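Local atomic coordinates of malate oxidoreductase (PDB entry 1VL6), a protein that probably catalyses the NAD-dependent oxidative decarboxylation of malate to pyruvate and carbon dioxide, as malic enzymes generally do. Residues Ala105-Asp110 with Ile333-Val338; Glu120-Ile125 with Leu152-Glu157; Asn198-Ala203 with Glu239-Ile244; Leu276-Ile281 with Pro302-Glu307. All coordinates share one frame; numbering follows the deposited sequence.

Contact 1 (Ala105-Asp110 with Ile333-Val338)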
loop_
_atom_site.group_PDB
_atom_site.type_symbol
_atom_site.label_atom_id
_atom_site.label_comp_id
_atom_site.label_asym_id
_atom_site.label_seq_id
_atom_site.Cartn_x
_atom_site.Cartn_y
_atom_site.Cartn_z
ATOM N N ALA A 105 10.506 6.584 0.688
ATOM C CA ALA A 105 10.228 7.371 -0.484
ATOM C C ALA A 105 11.444 7.464 -1.397
ATOM O O ALA A 105 11.324 7.380 -2.627
ATOM C CB ALA A 105 9.766 8.739 -0.091
ATOM N N PHE A 106 12.625 7.616 -0.824
ATOM C CA PHE A 106 13.788 7.818 -1.678
ATOM C C PHE A 106 14.593 6.559 -1.963
ATOM O O PHE A 106 15.365 6.541 -2.880
ATOM C CB PHE A 106 14.671 8.925 -1.126
ATOM C CG PHE A 106 14.064 10.301 -1.258
ATOM C CD1 PHE A 106 13.248 10.800 -0.274
ATOM C CD2 PHE A 106 14.305 11.078 -2.381
ATOM C CE1 PHE A 106 12.677 12.061 -0.402
ATOM C CE2 PHE A 106 13.747 12.334 -2.513
ATOM C CZ PHE A 106 12.926 12.827 -1.515
ATOM N N ALA A 107 14.393 5.497 -1.196
ATOM C CA ALA A 107 15.193 4.274 -1.373
ATOM C C ALA A 107 14.381 3.014 -1.375
ATOM O O ALA A 107 14.939 1.980 -1.661
ATOM C CB ALA A 107 16.272 4.175 -0.282
ATOM N N ASP A 108 13.085 3.125 -1.075
ATOM C CA ASP A 108 12.137 2.013 -0.975
ATOM C C ASP A 108 12.529 1.084 0.159
ATOM O O ASP A 108 12.242 -0.114 0.155
ATOM C CB ASP A 108 11.931 1.312 -2.322
ATOM C CG ASP A 108 10.699 0.392 -2.331
ATOM O OD1 ASP A 108 9.757 0.620 -1.541
ATOM O OD2 ASP A 108 10.576 -0.612 -3.072
ATOM N N ILE A 109 13.165 1.661 1.165
ATOM C CA ILE A 109 13.604 0.885 2.331
ATOM C C ILE A 109 12.508 0.915 3.361
ATOM O O ILE A 109 11.907 1.965 3.601
ATOM C CB ILE A 109 14.885 1.474 2.906
ATOM C CG1 ILE A 109 16.047 1.084 2.017
ATOM C CG2 ILE A 109 15.122 1.012 4.324
ATOM C CD1 ILE A 109 17.330 1.685 2.497
ATOM N N ASP A 110 12.245 -0.242 3.958
ATOM C CA ASP A 110 11.263 -0.346 5.000
ATOM C C ASP A 110 11.948 0.019 6.310
ATOM O O ASP A 110 12.638 -0.785 6.923
ATOM C CB ASP A 110 10.721 -1.767 5.035
ATOM C CG ASP A 110 9.833 -2.088 3.862
ATOM O OD1 ASP A 110 9.207 -1.191 3.247
ATOM O OD2 ASP A 110 9.674 -3.245 3.492
ATOM N N ILE A 333 23.352 5.480 0.346
ATOM C CA ILE A 333 24.351 4.838 1.170
ATOM C C ILE A 333 23.765 3.635 1.868
ATOM O O ILE A 333 24.338 2.550 1.859
ATOM C CB ILE A 333 24.824 5.784 2.232
ATOM C CG1 ILE A 333 25.640 6.925 1.591
ATOM C CG2 ILE A 333 25.623 4.987 3.265
ATOM C CD1 ILE A 333 26.410 7.801 2.573
HETATM N N MSE A 334 22.615 3.837 2.490
HETATM C CA MSE A 334 21.967 2.794 3.244
HETATM C C MSE A 334 21.528 1.664 2.357
HETATM O O MSE A 334 21.633 0.481 2.731
HETATM C CB MSE A 334 20.763 3.367 3.956
HETATM C CG MSE A 334 20.345 2.596 5.194
HETATM SE SE MSE A 334 21.634 2.777 6.723
HETATM C CE MSE A 334 21.600 1.043 7.134
ATOM N N LYS A 335 21.015 2.000 1.190
ATOM C CA LYS A 335 20.576 0.992 0.313
ATOM C C LYS A 335 21.773 0.171 -0.177
ATOM O O LYS A 335 21.727 -1.033 -0.288
ATOM C CB LYS A 335 19.841 1.621 -0.849
ATOM C CG LYS A 335 19.058 0.590 -1.683
ATOM C CD LYS A 335 18.376 1.340 -2.814
ATOM C CE LYS A 335 17.503 0.411 -3.694
ATOM N NZ LYS A 335 17.732 0.788 -5.082
ATOM N N GLY A 336 22.851 0.830 -0.502
ATOM C CA GLY A 336 24.012 0.107 -0.983
ATOM C C GLY A 336 24.572 -0.784 0.078
ATOM O O GLY A 336 24.802 -1.979 -0.158
ATOM N N ALA A 337 24.718 -0.214 1.257
ATOM C CA ALA A 337 25.328 -0.911 2.374
ATOM C C ALA A 337 24.527 -2.121 2.814
ATOM O O ALA A 337 25.072 -3.187 3.136
ATOM C CB ALA A 337 25.477 0.050 3.549
ATOM N N VAL A 338 23.226 -1.963 2.860
ATOM C CA VAL A 338 22.385 -3.054 3.345
ATOM C C VAL A 338 22.389 -4.219 2.373
ATOM O O VAL A 338 22.343 -5.358 2.804
ATOM C CB VAL A 338 20.960 -2.558 3.589
ATOM C CG1 VAL A 338 20.004 -3.730 3.717
ATOM C CG2 VAL A 338 20.937 -1.699 4.812
#
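I109 swings CG1 anti to its own carbonyl carbon (chi1 -76°) and extends straight on through chi2, which carries CD1 to the turn of helix 330-340 that holds M334 and K335. From the other side, K335 starts with CG anti to the backbone N (chi1 -167°) and stays extended until it bends at chi4, laying its aliphatic chain along A107. The contact is small and made by van der Waals packing, without a hydrogen bond or salt bridge. I109 CD1 rests on the helix backbone, 3.9 Å from K335 N, and meets the first side-chain carbon of selenomethionine M334, CD1 to CB 4.1 Å. K335 CE lies 3.6 Å from A107 O, while its CD passes A107 CB at 4.3 Å. The M334 chain then bends away, and its side chain packs on F103, V72 and F164. Past the A107 methyl, D108 takes a positive phi of 64°, breaking the helical course and turning the chain to present I109. K335 also makes a cation-pi contact with Y381. D110 then pairs through its backbone with V72. Strand 71-76, helix 89-107 and strand 110-115 thus form a beta-alpha-beta crossover, and helix 330-340 packs against its helix-to-strand turn.

Contact 2 (Glu120-Ile125 with Leu152-Glu157)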
loop_
_atom_site.group_PDB
_atom_site.type_symbol
_atom_site.label_atom_id
_atom_site.label_comp_id
_atom_site.label_asym_id
_atom_site.label_seq_id
_atom_site.Cartn_x
_atom_site.Cartn_y
_atom_site.Cartn_z
ATOM N N GLU A 120 22.257 6.198 28.634
ATOM C CA GLU A 120 23.667 5.838 28.919
ATOM C C GLU A 120 24.232 5.127 27.703
ATOM O O GLU A 120 23.570 4.265 27.129
ATOM C CB GLU A 120 23.801 4.921 30.115
ATOM C CG GLU A 120 23.900 5.656 31.434
ATOM C CD GLU A 120 23.446 4.777 32.581
ATOM O OE1 GLU A 120 24.264 3.979 33.075
ATOM O OE2 GLU A 120 22.256 4.862 32.959
ATOM N N GLU A 121 25.443 5.490 27.308
ATOM C CA GLU A 121 26.000 4.970 26.054
ATOM C C GLU A 121 26.162 3.429 26.047
ATOM O O GLU A 121 25.760 2.790 25.089
ATOM C CB GLU A 121 27.282 5.722 25.633
ATOM C CG GLU A 121 28.442 5.536 26.599
ATOM C CD GLU A 121 29.578 6.516 26.382
ATOM O OE1 GLU A 121 29.470 7.702 26.764
ATOM O OE2 GLU A 121 30.602 6.086 25.840
ATOM N N GLU A 122 26.701 2.825 27.100
ATOM C CA GLU A 122 26.934 1.374 27.051
ATOM C C GLU A 122 25.614 0.650 26.918
ATOM O O GLU A 122 25.519 -0.363 26.241
ATOM C CB GLU A 122 27.684 0.820 28.267
ATOM C CG GLU A 122 29.054 1.427 28.548
ATOM C CD GLU A 122 30.082 1.196 27.444
ATOM O OE1 GLU A 122 30.128 0.124 26.779
ATOM O OE2 GLU A 122 30.876 2.135 27.248
ATOM N N LYS A 123 24.586 1.188 27.559
ATOM C CA LYS A 123 23.276 0.583 27.503
ATOM C C LYS A 123 22.632 0.676 26.131
ATOM O O LYS A 123 22.119 -0.339 25.614
ATOM C CB LYS A 123 22.425 1.173 28.601
ATOM C CG LYS A 123 22.965 0.712 29.963
ATOM C CD LYS A 123 22.054 1.053 31.104
ATOM C CE LYS A 123 22.787 0.889 32.434
ATOM N NZ LYS A 123 21.925 1.255 33.578
ATOM N N ILE A 124 22.726 1.851 25.500
ATOM C CA ILE A 124 22.272 2.008 24.117
ATOM C C ILE A 124 23.001 0.962 23.261
ATOM O O ILE A 124 22.387 0.240 22.463
ATOM C CB ILE A 124 22.595 3.459 23.570
ATOM C CG1 ILE A 124 21.663 4.506 24.143
ATOM C CG2 ILE A 124 22.551 3.539 22.011
ATOM C CD1 ILE A 124 22.253 5.849 24.133
ATOM N N ILE A 125 24.317 0.877 23.428
ATOM C CA ILE A 125 25.115 -0.047 22.596
ATOM C C ILE A 125 24.565 -1.480 22.706
ATOM O O ILE A 125 24.304 -2.146 21.698
ATOM C CB ILE A 125 26.613 -0.008 22.986
ATOM C CG1 ILE A 125 27.217 1.303 22.552
ATOM C CG2 ILE A 125 27.391 -1.125 22.310
ATOM C CD1 ILE A 125 28.590 1.516 23.068
ATOM N N LEU A 152 28.724 4.977 17.598
ATOM C CA LEU A 152 28.921 4.586 16.209
ATOM C C LEU A 152 30.067 3.595 16.035
ATOM O O LEU A 152 29.933 2.613 15.370
ATOM C CB LEU A 152 29.170 5.800 15.324
ATOM C CG LEU A 152 29.389 5.480 13.847
ATOM C CD1 LEU A 152 28.131 4.797 13.338
ATOM C CD2 LEU A 152 29.694 6.756 13.063
ATOM N N GLN A 153 31.207 3.898 16.628
ATOM C CA GLN A 153 32.388 3.116 16.419
ATOM C C GLN A 153 32.173 1.705 16.932
ATOM O O GLN A 153 32.489 0.734 16.242
ATOM C CB GLN A 153 33.561 3.767 17.111
ATOM C CG GLN A 153 34.906 3.063 16.861
ATOM C CD GLN A 153 35.698 2.872 18.159
ATOM O OE1 GLN A 153 35.356 2.007 19.012
ATOM N NE2 GLN A 153 36.747 3.682 18.325
ATOM N N ARG A 154 31.615 1.592 18.136
ATOM C CA ARG A 154 31.450 0.281 18.739
ATOM C C ARG A 154 30.477 -0.571 17.934
ATOM O O ARG A 154 30.743 -1.739 17.678
ATOM C CB ARG A 154 30.975 0.386 20.179
ATOM C CG ARG A 154 31.980 0.986 21.134
ATOM C CD ARG A 154 32.916 0.012 21.803
ATOM N NE ARG A 154 32.155 -1.005 22.517
ATOM C CZ ARG A 154 31.659 -0.853 23.750
ATOM N NH1 ARG A 154 31.854 0.254 24.451
ATOM N NH2 ARG A 154 30.942 -1.820 24.277
ATOM N N LEU A 155 29.357 0.008 17.549
ATOM C CA LEU A 155 28.331 -0.751 16.874
ATOM C C LEU A 155 28.819 -1.163 15.501
ATOM O O LEU A 155 28.599 -2.310 15.064
ATOM C CB LEU A 155 27.024 0.049 16.780
ATOM C CG LEU A 155 26.366 0.323 18.142
ATOM C CD1 LEU A 155 25.185 1.271 18.010
ATOM C CD2 LEU A 155 25.921 -0.939 18.830
ATOM N N SER A 156 29.477 -0.254 14.793
ATOM C CA SER A 156 29.943 -0.626 13.454
ATOM C C SER A 156 31.034 -1.671 13.567
ATOM O O SER A 156 31.089 -2.573 12.729
ATOM C CB SER A 156 30.366 0.560 12.600
ATOM O OG SER A 156 30.869 1.599 13.405
ATOM N N GLU A 157 31.859 -1.608 14.617
ATOM C CA GLU A 157 32.902 -2.620 14.833
ATOM C C GLU A 157 32.308 -3.978 15.206
ATOM O O GLU A 157 32.793 -5.020 14.750
ATOM C CB GLU A 157 33.822 -2.226 15.969
ATOM C CG GLU A 157 35.144 -1.560 15.594
ATOM C CD GLU A 157 35.843 -0.809 16.780
ATOM O OE1 GLU A 157 35.537 -1.082 18.015
ATOM O OE2 GLU A 157 36.699 0.092 16.461
#
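The polar part is a salt bridge between E122 and R154, in which NH1 and NH2 both reach one carboxylate oxygen. R154 NH1 gives the shorter and straighter bond, 2.9 Å to E122 OE1 at 156°, on the syn lone pair. R154 NH2 comes nearly along the C-O axis to the same E122 OE1 at 3.3 Å, in a more bent bond. Carboxylate and guanidinium are nearly coplanar, 20° apart, and OE1 sits at the guanidinium edge. Bends at chi2 and chi3 turn the end of R154 alongside helix 121-130, to the E122 carboxylate, while NE turns to E158 in a further salt bridge. The apolar part lies beneath. I125 CD1 lies over one guanidinium face, toward its rim, 3.8 Å from R154 NH1, and I125 CG2 packs on L155 CD2 at 3.8 Å. An alanine in place of R154 would probably leave the E122 carboxylate without its charged mate and uncover the I125 methyl. L155 also touches L140 and V163. The axes of 121-125 and 152-157 approach to 10.4 Å and run in the same general direction, 26° apart, as expected of successive crossover helices on one face of a parallel alpha/beta sheet, here linking strand 110-115 to 137-140, past 71-76, and 137-140 to 163-165.

Contact 3 (Asn198-Ala203 with Glu239-Ile244)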
loop_
_atom_site.group_PDB
_atom_site.type_symbol
_atom_site.label_atom_id
_atom_site.label_comp_id
_atom_site.label_asym_id
_atom_site.label_seq_id
_atom_site.Cartn_x
_atom_site.Cartn_y
_atom_site.Cartn_z
ATOM N N ASN A 198 33.852 25.420 11.968
ATOM C CA ASN A 198 33.382 25.888 13.261
ATOM C C ASN A 198 32.240 25.044 13.784
ATOM O O ASN A 198 31.208 24.915 13.125
ATOM C CB ASN A 198 32.892 27.317 13.163
ATOM C CG ASN A 198 32.551 27.924 14.537
ATOM O OD1 ASN A 198 33.442 28.266 15.281
ATOM N ND2 ASN A 198 31.250 28.065 14.858
ATOM N N GLY A 199 32.406 24.528 15.005
ATOM C CA GLY A 199 31.407 23.686 15.687
ATOM C C GLY A 199 31.801 22.235 15.539
ATOM O O GLY A 199 31.425 21.576 14.567
ATOM N N ILE A 200 32.564 21.737 16.504
ATOM C CA ILE A 200 33.144 20.389 16.399
ATOM C C ILE A 200 32.319 19.418 17.216
ATOM O O ILE A 200 32.762 18.883 18.227
ATOM C CB ILE A 200 34.611 20.392 16.865
ATOM C CG1 ILE A 200 35.384 21.566 16.225
ATOM C CG2 ILE A 200 35.284 19.067 16.511
ATOM C CD1 ILE A 200 35.666 21.343 14.793
ATOM N N GLY A 201 31.076 19.249 16.796
ATOM C CA GLY A 201 30.180 18.252 17.351
ATOM C C GLY A 201 30.178 17.066 16.411
ATOM O O GLY A 201 31.195 16.782 15.791
ATOM N N ALA A 202 29.018 16.440 16.246
ATOM C CA ALA A 202 28.926 15.192 15.501
ATOM C C ALA A 202 29.353 15.387 14.066
ATOM O O ALA A 202 30.112 14.568 13.512
ATOM C CB ALA A 202 27.557 14.647 15.555
ATOM N N ALA A 203 28.902 16.494 13.472
ATOM C CA ALA A 203 29.237 16.793 12.109
ATOM C C ALA A 203 30.645 17.306 11.991
ATOM O O ALA A 203 31.389 16.834 11.122
ATOM C CB ALA A 203 28.292 17.810 11.597
ATOM N N GLU A 239 38.136 14.774 25.038
ATOM C CA GLU A 239 39.113 13.996 24.290
ATOM C C GLU A 239 39.001 14.139 22.762
ATOM O O GLU A 239 40.015 14.072 22.066
ATOM C CB GLU A 239 39.067 12.499 24.712
ATOM C CG GLU A 239 37.724 12.002 25.260
ATOM C CD GLU A 239 37.512 10.501 25.110
ATOM O OE1 GLU A 239 38.127 9.859 24.229
ATOM O OE2 GLU A 239 36.690 9.954 25.860
ATOM N N TYR A 240 37.802 14.323 22.220
ATOM C CA TYR A 240 37.657 14.329 20.753
ATOM C C TYR A 240 38.152 15.652 20.149
ATOM O O TYR A 240 38.638 15.687 19.018
ATOM C CB TYR A 240 36.211 13.969 20.325
ATOM C CG TYR A 240 35.767 12.562 20.759
ATOM C CD1 TYR A 240 36.100 11.463 19.995
ATOM C CD2 TYR A 240 35.063 12.333 21.968
ATOM C CE1 TYR A 240 35.740 10.175 20.386
ATOM C CE2 TYR A 240 34.702 11.042 22.364
ATOM C CZ TYR A 240 35.058 9.969 21.553
ATOM O OH TYR A 240 34.747 8.659 21.847
ATOM N N HIS A 241 38.026 16.730 20.901
ATOM C CA HIS A 241 38.553 18.012 20.491
ATOM C C HIS A 241 40.080 17.967 20.560
ATOM O O HIS A 241 40.784 18.479 19.705
ATOM C CB HIS A 241 38.005 19.108 21.416
ATOM C CG HIS A 241 36.573 19.448 21.171
ATOM N ND1 HIS A 241 35.943 20.496 21.808
ATOM C CD2 HIS A 241 35.661 18.919 20.316
ATOM C CE1 HIS A 241 34.701 20.587 21.362
ATOM N NE2 HIS A 241 34.509 19.653 20.444
ATOM N N LEU A 242 40.598 17.337 21.591
ATOM C CA LEU A 242 42.040 17.138 21.678
ATOM C C LEU A 242 42.507 16.349 20.441
ATOM O O LEU A 242 43.504 16.688 19.803
ATOM C CB LEU A 242 42.394 16.417 22.962
ATOM C CG LEU A 242 43.834 16.419 23.436
ATOM C CD1 LEU A 242 44.355 17.802 23.788
ATOM C CD2 LEU A 242 43.914 15.535 24.676
ATOM N N GLU A 243 41.783 15.301 20.081
ATOM C CA GLU A 243 42.187 14.516 18.932
ATOM C C GLU A 243 42.260 15.414 17.685
ATOM O O GLU A 243 43.246 15.363 16.913
ATOM C CB GLU A 243 41.195 13.401 18.694
ATOM C CG GLU A 243 41.665 12.363 17.699
ATOM C CD GLU A 243 40.524 11.516 17.153
ATOM O OE1 GLU A 243 39.455 11.433 17.794
ATOM O OE2 GLU A 243 40.690 10.951 16.063
ATOM N N ILE A 244 41.241 16.260 17.509
ATOM C CA ILE A 244 41.201 17.170 16.373
ATOM C C ILE A 244 42.318 18.192 16.375
ATOM O O ILE A 244 42.955 18.478 15.329
ATOM C CB ILE A 244 39.868 17.891 16.288
ATOM C CG1 ILE A 244 38.736 16.873 16.064
ATOM C CG2 ILE A 244 39.885 18.919 15.129
ATOM C CD1 ILE A 244 38.846 16.058 14.805
#
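I200 and H241 mark the closest backbone approach, 7.2 Å between their CA atoms, where the loop after strand 194-198 passes the helix that starts at E239. G199 has a positive phi, I200 and G201 are non-helical, and helical angles begin at A202. This glycine-rich turn, with G199 and G201, resembles the GxGxxG motif of Rossmann-type dinucleotide folds. The I200 carbonyl accepts from H241 NE2 at 2.9 Å with an N-H...O angle of 149°. The oxygen lies at the imidazole edge, in the ring plane, and the donor is tilted 24° from the carbonyl plane. With CG anti to its carbonyl carbon (chi1 -74°), H241 extends its ring across to the loop, and ND1 makes a weak bond with the backbone N of L237. I200 CG2 touches the ring at its CD2 corner, 3.8 Å from H241 CD2, and also meets I244 CG1 at 4.1 Å. A leucine in place of this histidine would probably leave the I200 carbonyl without this donor and the loop less firmly tied to the helix. I200 and I244 both press on A221 of strand 218-223 and on V208 of helix 202-214, so the contact lies between helix 239-246, strand 218-223 and helix 202-214.

Contact 4 (Leu276-Ile281 with Pro302-Glu307)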
loop_
_atom_site.group_PDB
_atom_site.type_symbol
_atom_site.label_atom_id
_atom_site.label_comp_id
_atom_site.label_asym_id
_atom_site.label_seq_id
_atom_site.Cartn_x
_atom_site.Cartn_y
_atom_site.Cartn_z
ATOM N N LEU A 276 28.923 34.879 12.447
ATOM C CA LEU A 276 29.967 35.346 11.545
ATOM C C LEU A 276 29.620 36.748 11.046
ATOM O O LEU A 276 28.680 36.918 10.282
ATOM C CB LEU A 276 30.098 34.345 10.405
ATOM C CG LEU A 276 31.398 34.402 9.633
ATOM C CD1 LEU A 276 31.612 33.092 8.833
ATOM C CD2 LEU A 276 31.400 35.623 8.728
ATOM N N LYS A 277 30.344 37.755 11.515
ATOM C CA LYS A 277 30.023 39.147 11.141
ATOM C C LYS A 277 30.412 39.399 9.666
ATOM O O LYS A 277 31.450 38.917 9.172
ATOM C CB LYS A 277 30.679 40.163 12.090
ATOM C CG LYS A 277 30.077 40.097 13.465
ATOM C CD LYS A 277 30.453 41.264 14.400
ATOM C CE LYS A 277 29.420 41.396 15.542
ATOM N NZ LYS A 277 29.487 42.682 16.313
ATOM N N PRO A 278 29.580 40.142 8.939
ATOM C CA PRO A 278 29.803 40.338 7.507
ATOM C C PRO A 278 31.170 40.931 7.204
ATOM O O PRO A 278 31.819 40.487 6.299
ATOM C CB PRO A 278 28.714 41.333 7.124
ATOM C CG PRO A 278 28.300 41.944 8.389
ATOM C CD PRO A 278 28.420 40.893 9.417
ATOM N N GLU A 279 31.624 41.913 7.980
ATOM C CA GLU A 279 32.940 42.494 7.697
ATOM C C GLU A 279 34.117 41.507 7.768
ATOM O O GLU A 279 35.132 41.709 7.097
ATOM C CB GLU A 279 33.171 43.722 8.540
ATOM C CG GLU A 279 32.330 44.919 8.082
ATOM C CD GLU A 279 32.601 45.340 6.609
ATOM O OE1 GLU A 279 33.617 45.998 6.313
ATOM O OE2 GLU A 279 31.778 45.024 5.717
ATOM N N TRP A 280 33.962 40.406 8.506
ATOM C CA TRP A 280 35.000 39.357 8.527
ATOM C C TRP A 280 35.238 38.775 7.145
ATOM O O TRP A 280 36.361 38.410 6.788
ATOM C CB TRP A 280 34.677 38.216 9.514
ATOM C CG TRP A 280 34.477 38.697 10.935
ATOM C CD1 TRP A 280 34.722 39.964 11.410
ATOM C CD2 TRP A 280 34.009 37.945 12.060
ATOM N NE1 TRP A 280 34.433 40.035 12.750
ATOM C CE2 TRP A 280 33.990 38.819 13.177
ATOM C CE3 TRP A 280 33.597 36.636 12.245
ATOM C CZ2 TRP A 280 33.587 38.419 14.445
ATOM C CZ3 TRP A 280 33.189 36.239 13.516
ATOM C CH2 TRP A 280 33.182 37.132 14.591
ATOM N N ILE A 281 34.187 38.704 6.350
ATOM C CA ILE A 281 34.308 38.119 5.021
ATOM C C ILE A 281 35.342 38.829 4.185
ATOM O O ILE A 281 36.046 38.201 3.406
ATOM C CB ILE A 281 32.942 38.086 4.311
ATOM C CG1 ILE A 281 32.062 37.060 5.034
ATOM C CG2 ILE A 281 33.136 37.716 2.810
ATOM C CD1 ILE A 281 30.811 36.712 4.349
ATOM N N PRO A 302 22.543 34.439 4.419
ATOM C CA PRO A 302 23.153 34.222 3.104
ATOM C C PRO A 302 23.206 35.448 2.221
ATOM O O PRO A 302 24.224 35.680 1.582
ATOM C CB PRO A 302 22.296 33.114 2.466
ATOM C CG PRO A 302 21.542 32.468 3.595
ATOM C CD PRO A 302 21.385 33.544 4.657
ATOM N N GLU A 303 22.140 36.231 2.158
ATOM C CA GLU A 303 22.181 37.423 1.301
ATOM C C GLU A 303 23.265 38.368 1.866
ATOM O O GLU A 303 24.155 38.831 1.131
ATOM C CB GLU A 303 20.824 38.097 1.189
ATOM C CG GLU A 303 20.813 39.298 0.251
ATOM C CD GLU A 303 21.188 38.955 -1.170
ATOM O OE1 GLU A 303 20.992 37.793 -1.592
ATOM O OE2 GLU A 303 21.684 39.852 -1.870
ATOM N N LEU A 304 23.225 38.592 3.179
ATOM C CA LEU A 304 24.199 39.441 3.817
ATOM C C LEU A 304 25.616 39.000 3.446
ATOM O O LEU A 304 26.494 39.808 3.150
ATOM C CB LEU A 304 24.039 39.405 5.344
ATOM C CG LEU A 304 24.993 40.292 6.169
ATOM C CD1 LEU A 304 25.002 41.744 5.700
ATOM C CD2 LEU A 304 24.597 40.246 7.603
ATOM N N ALA A 305 25.842 37.707 3.464
ATOM C CA ALA A 305 27.136 37.209 3.095
ATOM C C ALA A 305 27.485 37.542 1.649
ATOM O O ALA A 305 28.622 37.947 1.403
ATOM C CB ALA A 305 27.193 35.719 3.326
ATOM N N ARG A 306 26.536 37.328 0.715
ATOM C CA ARG A 306 26.762 37.665 -0.706
ATOM C C ARG A 306 27.113 39.139 -0.753
ATOM O O ARG A 306 28.123 39.495 -1.319
ATOM C CB ARG A 306 25.562 37.390 -1.636
ATOM C CG ARG A 306 25.336 35.897 -1.959
ATOM C CD ARG A 306 23.856 35.492 -2.292
ATOM N NE ARG A 306 23.539 34.102 -1.909
ATOM C CZ ARG A 306 22.296 33.632 -1.645
ATOM N NH1 ARG A 306 21.240 34.449 -1.724
ATOM N NH2 ARG A 306 22.104 32.350 -1.289
ATOM N N GLU A 307 26.312 39.970 -0.087
ATOM C CA GLU A 307 26.514 41.398 -0.111
ATOM C C GLU A 307 27.872 41.846 0.397
ATOM O O GLU A 307 28.386 42.866 -0.018
ATOM C CB GLU A 307 25.416 42.081 0.681
ATOM C CG GLU A 307 24.039 41.843 0.115
ATOM C CD GLU A 307 23.719 42.622 -1.140
ATOM O OE1 GLU A 307 24.381 43.628 -1.469
ATOM O OE2 GLU A 307 22.753 42.221 -1.800
#
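P278 against L304 and I281 against A305 make this a van der Waals contact between a short, weakly bonded helical turn, 278-281, and helix 302-307, set toward the edge of the NAD-binding domain's sheet where strand 312-315 is outermost in this chain. The backbones come close, P278 CA to A305 CA 6.0 Å, which the small A305 side chain permits. The proline ring lies obliquely across the leucine branches. P278 CB is 4.0 Å from L304 CG and equally far from L304 CD1, while P278 CG faces the other branch, L304 CD2, at 4.1 Å. L304 reaches it with CG anti to the backbone N (chi1 -179°). Deeper in, I281 sends CD1 to helix 302-307, where it rests 3.9 Å from A305 CB and as far from A305 O. Its CG1 stands anti to the carbonyl carbon (chi1 -69°), and an extended chi2 takes the methyl the rest of the way. I281 and A305 are buried, and L304 is exposed, so the contact grades from interior to surface. Beneath the contact, A305 also packs on V313 of strand 312-315, and I281 on P288. On the far side of turn 278-281, W280 packs against helix 257-261. The two helical elements connect strand 266-269 to 289-292 and 289-292 to 312-315, consecutive parallel neighbours, which is the beta-alpha-beta pattern of the second half of a Rossmann-type sheet.

Contact 3 is fully buried, whereas contacts 1, 2 and 4 each pair buried apolar residues with partners nearer solvent. Contact 1 is the one that joins the two family regions, bringing a helix of the NAD-binding range onto the N-terminal malic enzyme range. Contact 2 joins helices of the same parallel sheet (71-76, 110-115, 137-140, 163-165), centred about 22 Å away. Contacts 3 and 4 belong to the NAD-binding domain, centres about 25 Å apart, and both pack helices around its sheet. Chemistry follows place: a charged pair over apolar carbons near the surface in contact 2, a histidine N-H bonded to a loop carbonyl in contact 3, and van der Waals packing without hydrogen bonds or salt bridges in contacts 1 and 4.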